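Local coordinates for protein formyltransferase (Francisella tularensis subsp. tularensis, PDB 4NV1) that belongs to the formyltransferase family, pairs an N-terminal alpha/beta domain with a C-terminal dimerization domain, and binds dTDP-4-amino-4,6-dideoxyglucose, at residues N12-K26 against Q155-D167. Numbering follows the deposited sequence.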
# COMPACT_ATOMS: atom_id res chain seq x y z
N ASN A 12 -21.52 15.31 7.03
CA ASN A 12 -20.90 14.76 5.82
C ASN A 12 -21.33 15.51 4.61
O ASN A 12 -22.53 15.61 4.39
CB ASN A 12 -21.40 13.34 5.53
CG ASN A 12 -20.65 12.67 4.38
OD1 ASN A 12 -20.93 12.85 3.19
ND2 ASN A 12 -19.72 11.83 4.76
N ARG A 13 -20.38 15.96 3.81
CA ARG A 13 -20.70 16.77 2.65
C ARG A 13 -21.49 15.97 1.66
O ARG A 13 -22.37 16.50 0.97
CB ARG A 13 -19.39 17.21 1.99
CG ARG A 13 -19.33 17.27 0.46
CD ARG A 13 -19.61 18.66 -0.12
NE ARG A 13 -18.43 19.54 -0.06
CZ ARG A 13 -18.05 20.29 0.98
NH1 ARG A 13 -18.72 20.34 2.12
NH2 ARG A 13 -16.96 21.04 0.89
N THR A 14 -21.09 14.70 1.47
CA THR A 14 -21.73 13.92 0.40
C THR A 14 -23.19 13.60 0.76
O THR A 14 -24.11 13.80 -0.03
CB THR A 14 -20.90 12.66 0.07
OG1 THR A 14 -19.94 13.05 -0.93
CG2 THR A 14 -21.76 11.55 -0.53
N ILE A 15 -23.37 13.10 1.97
CA ILE A 15 -24.71 12.92 2.54
C ILE A 15 -25.52 14.22 2.51
O ILE A 15 -26.70 14.20 2.10
CB ILE A 15 -24.56 12.42 3.98
CG1 ILE A 15 -24.02 10.98 3.98
CG2 ILE A 15 -25.85 12.57 4.81
CD1 ILE A 15 -24.78 10.01 3.08
N LEU A 16 -24.90 15.33 2.91
CA LEU A 16 -25.59 16.64 2.89
C LEU A 16 -26.09 16.92 1.47
O LEU A 16 -27.26 17.30 1.24
CB LEU A 16 -24.74 17.83 3.40
CG LEU A 16 -25.38 19.21 3.10
CD1 LEU A 16 -26.73 19.28 3.80
CD2 LEU A 16 -24.53 20.44 3.47
N SER A 17 -25.19 16.72 0.52
CA SER A 17 -25.56 16.90 -0.89
C SER A 17 -26.64 15.92 -1.43
O SER A 17 -27.52 16.29 -2.23
CB SER A 17 -24.28 16.76 -1.74
OG SER A 17 -24.60 17.10 -3.06
N ASP A 18 -26.59 14.66 -1.03
CA ASP A 18 -27.62 13.69 -1.50
C ASP A 18 -29.04 13.94 -0.97
O ASP A 18 -30.02 14.02 -1.74
CB ASP A 18 -27.15 12.26 -1.24
CG ASP A 18 -26.04 11.83 -2.22
OD1 ASP A 18 -25.89 12.47 -3.28
OD2 ASP A 18 -25.30 10.85 -1.95
N PHE A 19 -29.10 14.14 0.34
CA PHE A 19 -30.32 14.50 0.98
C PHE A 19 -31.01 15.71 0.38
O PHE A 19 -32.21 15.65 0.04
CB PHE A 19 -30.08 14.70 2.47
CG PHE A 19 -30.08 13.42 3.23
CD1 PHE A 19 -29.44 12.28 2.70
CD2 PHE A 19 -30.79 13.31 4.42
CE1 PHE A 19 -29.42 11.07 3.39
CE2 PHE A 19 -30.75 12.12 5.12
CZ PHE A 19 -30.09 11.00 4.60
N LYS A 20 -30.25 16.79 0.20
CA LYS A 20 -30.79 18.04 -0.38
C LYS A 20 -31.52 17.70 -1.66
O LYS A 20 -32.61 18.19 -1.98
CB LYS A 20 -29.66 19.00 -0.75
CG LYS A 20 -29.13 19.88 0.36
CD LYS A 20 -29.88 21.20 0.48
CE LYS A 20 -28.95 22.15 1.23
NZ LYS A 20 -29.58 23.18 2.09
N ASN A 21 -30.80 16.89 -2.41
CA ASN A 21 -31.28 16.37 -3.66
C ASN A 21 -32.57 15.58 -3.60
O ASN A 21 -33.57 15.88 -4.26
CB ASN A 21 -30.21 15.43 -4.18
CG ASN A 21 -29.96 15.68 -5.61
OD1 ASN A 21 -30.76 15.29 -6.46
ND2 ASN A 21 -28.91 16.45 -5.89
N ILE A 22 -32.53 14.52 -2.81
CA ILE A 22 -33.74 13.72 -2.59
C ILE A 22 -34.85 14.55 -1.93
O ILE A 22 -35.96 14.56 -2.44
CB ILE A 22 -33.38 12.50 -1.72
CG1 ILE A 22 -32.48 11.59 -2.55
CG2 ILE A 22 -34.64 11.81 -1.19
CD1 ILE A 22 -31.50 10.89 -1.66
N ILE A 23 -34.57 15.20 -0.81
CA ILE A 23 -35.61 15.90 -0.08
C ILE A 23 -36.16 17.13 -0.79
O ILE A 23 -37.38 17.28 -0.86
CB ILE A 23 -35.20 16.28 1.33
CG1 ILE A 23 -34.86 15.04 2.14
CG2 ILE A 23 -36.33 16.94 2.11
CD1 ILE A 23 -34.00 15.38 3.33
N GLY A 24 -35.29 18.02 -1.27
CA GLY A 24 -35.70 19.11 -2.16
C GLY A 24 -36.58 18.67 -3.33
O GLY A 24 -37.36 19.47 -3.87
N SER A 25 -36.53 17.41 -3.75
CA SER A 25 -37.42 16.99 -4.84
C SER A 25 -38.86 16.81 -4.39
O SER A 25 -39.72 16.63 -5.22
CB SER A 25 -36.91 15.73 -5.55
OG SER A 25 -37.35 14.55 -4.89
N LYS A 26 -39.16 16.89 -3.10
CA LYS A 26 -40.42 16.44 -2.58
C LYS A 26 -41.37 17.62 -2.37
O LYS A 26 -40.94 18.72 -2.02
CB LYS A 26 -40.23 15.82 -1.20
CG LYS A 26 -39.32 14.61 -1.14
CD LYS A 26 -39.84 13.41 -1.93
CE LYS A 26 -38.76 12.37 -2.04
NZ LYS A 26 -39.28 11.12 -2.64
N GLN A 155 -22.12 3.64 2.12
CA GLN A 155 -22.65 4.99 1.99
C GLN A 155 -23.61 5.10 0.86
O GLN A 155 -24.73 5.58 1.03
CB GLN A 155 -21.53 6.04 1.93
CG GLN A 155 -21.97 7.42 2.28
CD GLN A 155 -20.80 8.41 2.40
OE1 GLN A 155 -20.51 9.12 1.44
NE2 GLN A 155 -20.14 8.45 3.54
N LYS A 156 -23.24 4.63 -0.31
CA LYS A 156 -24.16 4.52 -1.41
C LYS A 156 -25.41 3.67 -1.13
O LYS A 156 -26.52 3.97 -1.59
CB LYS A 156 -23.38 3.85 -2.53
CG LYS A 156 -24.07 3.83 -3.87
CD LYS A 156 -23.03 3.89 -4.98
CE LYS A 156 -22.05 5.05 -4.78
NZ LYS A 156 -20.60 4.66 -4.86
N LYS A 157 -25.28 2.61 -0.35
CA LYS A 157 -26.46 1.80 -0.03
C LYS A 157 -27.40 2.64 0.86
O LYS A 157 -28.60 2.72 0.66
CB LYS A 157 -26.01 0.51 0.65
CG LYS A 157 -27.16 -0.41 1.07
CD LYS A 157 -27.95 -0.87 -0.14
CE LYS A 157 -27.16 -1.79 -1.03
NZ LYS A 157 -27.87 -1.85 -2.33
N GLU A 158 -26.81 3.34 1.81
CA GLU A 158 -27.51 4.26 2.69
C GLU A 158 -28.39 5.17 1.92
O GLU A 158 -29.54 5.22 2.26
CB GLU A 158 -26.60 5.15 3.48
CG GLU A 158 -25.97 4.55 4.73
CD GLU A 158 -25.01 5.54 5.37
OE1 GLU A 158 -23.96 5.79 4.72
OE2 GLU A 158 -25.25 6.04 6.51
N VAL A 159 -27.84 5.90 0.94
CA VAL A 159 -28.59 6.83 0.10
C VAL A 159 -29.65 6.20 -0.81
O VAL A 159 -30.79 6.70 -0.95
CB VAL A 159 -27.60 7.69 -0.70
CG1 VAL A 159 -28.36 8.53 -1.69
CG2 VAL A 159 -26.84 8.59 0.27
N GLU A 160 -29.33 5.03 -1.35
CA GLU A 160 -30.32 4.23 -2.05
C GLU A 160 -31.47 3.72 -1.17
O GLU A 160 -32.64 3.78 -1.54
CB GLU A 160 -29.60 3.12 -2.80
CG GLU A 160 -30.56 2.15 -3.44
CD GLU A 160 -29.97 0.76 -3.64
OE1 GLU A 160 -30.72 -0.05 -4.23
OE2 GLU A 160 -28.83 0.45 -3.21
N LEU A 161 -31.17 3.32 0.06
CA LEU A 161 -32.22 2.88 0.97
C LEU A 161 -33.08 4.06 1.44
O LEU A 161 -34.29 3.98 1.51
CB LEU A 161 -31.68 2.15 2.17
CG LEU A 161 -30.98 0.82 1.89
CD1 LEU A 161 -30.62 0.21 3.22
CD2 LEU A 161 -31.81 -0.28 1.23
N PHE A 162 -32.49 5.23 1.63
CA PHE A 162 -33.25 6.38 2.09
C PHE A 162 -34.16 6.87 0.96
O PHE A 162 -35.32 7.28 1.17
CB PHE A 162 -32.26 7.46 2.51
CG PHE A 162 -32.89 8.75 2.89
CD1 PHE A 162 -33.52 8.89 4.10
CD2 PHE A 162 -32.79 9.84 2.08
CE1 PHE A 162 -34.08 10.10 4.48
CE2 PHE A 162 -33.38 11.05 2.41
CZ PHE A 162 -34.02 11.18 3.62
N THR A 163 -33.60 6.88 -0.25
CA THR A 163 -34.37 7.21 -1.44
C THR A 163 -35.64 6.30 -1.50
O THR A 163 -36.74 6.77 -1.72
CB THR A 163 -33.51 7.05 -2.70
OG1 THR A 163 -32.33 7.87 -2.61
CG2 THR A 163 -34.26 7.34 -3.96
N LYS A 164 -35.49 5.01 -1.25
CA LYS A 164 -36.59 4.04 -1.32
C LYS A 164 -37.63 4.23 -0.24
O LYS A 164 -38.77 3.85 -0.42
CB LYS A 164 -35.99 2.64 -1.26
CG LYS A 164 -36.93 1.50 -1.67
CD LYS A 164 -36.26 0.12 -1.72
CE LYS A 164 -37.27 -1.01 -1.88
NZ LYS A 164 -36.81 -2.22 -1.12
N VAL A 165 -37.29 4.79 0.92
CA VAL A 165 -38.26 4.81 2.00
C VAL A 165 -38.70 6.21 2.46
O VAL A 165 -39.59 6.32 3.32
CB VAL A 165 -37.82 4.01 3.24
CG1 VAL A 165 -37.66 2.52 2.94
CG2 VAL A 165 -36.59 4.64 3.93
N ILE A 166 -38.13 7.27 1.88
CA ILE A 166 -38.46 8.65 2.33
C ILE A 166 -39.96 9.01 2.15
O ILE A 166 -40.60 9.56 3.07
CB ILE A 166 -37.50 9.67 1.63
CG1 ILE A 166 -37.79 11.11 2.06
CG2 ILE A 166 -37.67 9.66 0.11
CD1 ILE A 166 -37.86 11.31 3.55
N ASP A 167 -40.56 8.57 1.04
CA ASP A 167 -42.03 8.74 0.87
C ASP A 167 -42.90 8.14 1.98
O ASP A 167 -43.74 8.82 2.61
CB ASP A 167 -42.50 8.28 -0.51
CG ASP A 167 -42.06 9.25 -1.60
OD1 ASP A 167 -41.62 10.40 -1.33
OD2 ASP A 167 -42.09 8.85 -2.78
O HOH W 1 -37.24 9.16 -3.13
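The rings of Phe19 and Phe162 lie almost parallel, 3° apart, in an offset stack with centroids 4.1 Å apart. Phe162 holds CG anti to its backbone N (chi1 175°), which carries the ring across to Phe19, while Ile15 CG2 backs the other face of Phe19. At the edge of the Phe162 ring sits Ile23 CD1. Ile22 enters as a knob among Val159, Phe162, Thr163 and Ile166: its CG2 branch touches Phe162 CE2 and Ile166 CG2, and its CD1 lies 3.3 Å from Thr163 OG1, a hydroxyl that donates to Val159 O. Toward the N-terminal end of helix 13-24, Val159 CG2 packs on Ile15 CD1 (3.8 Å). At the other end Lys26 NZ forms a salt bridge with Asp167 OD1 (2.8 Å), arriving from above the carboxylate plane, and a water links the same nitrogen to Thr163 O. Phe72 meets the Phe162 ring edge-to-face, joining the pair to strand 70-74. Asn12 OD1 N-caps helix 13-24 through Ile15 N (2.7 Å), while its ND2 makes a weak hydrogen bond to the bound dTDP-4-amino-4,6-dideoxyglucose. The two helices, nearly parallel at 22°, thus pack side by side on the mixed sheet, an arrangement characteristic of a layered, Rossmann-like alpha/beta domain, with the N-cap residue Asn12 contributing to the ligand pocket.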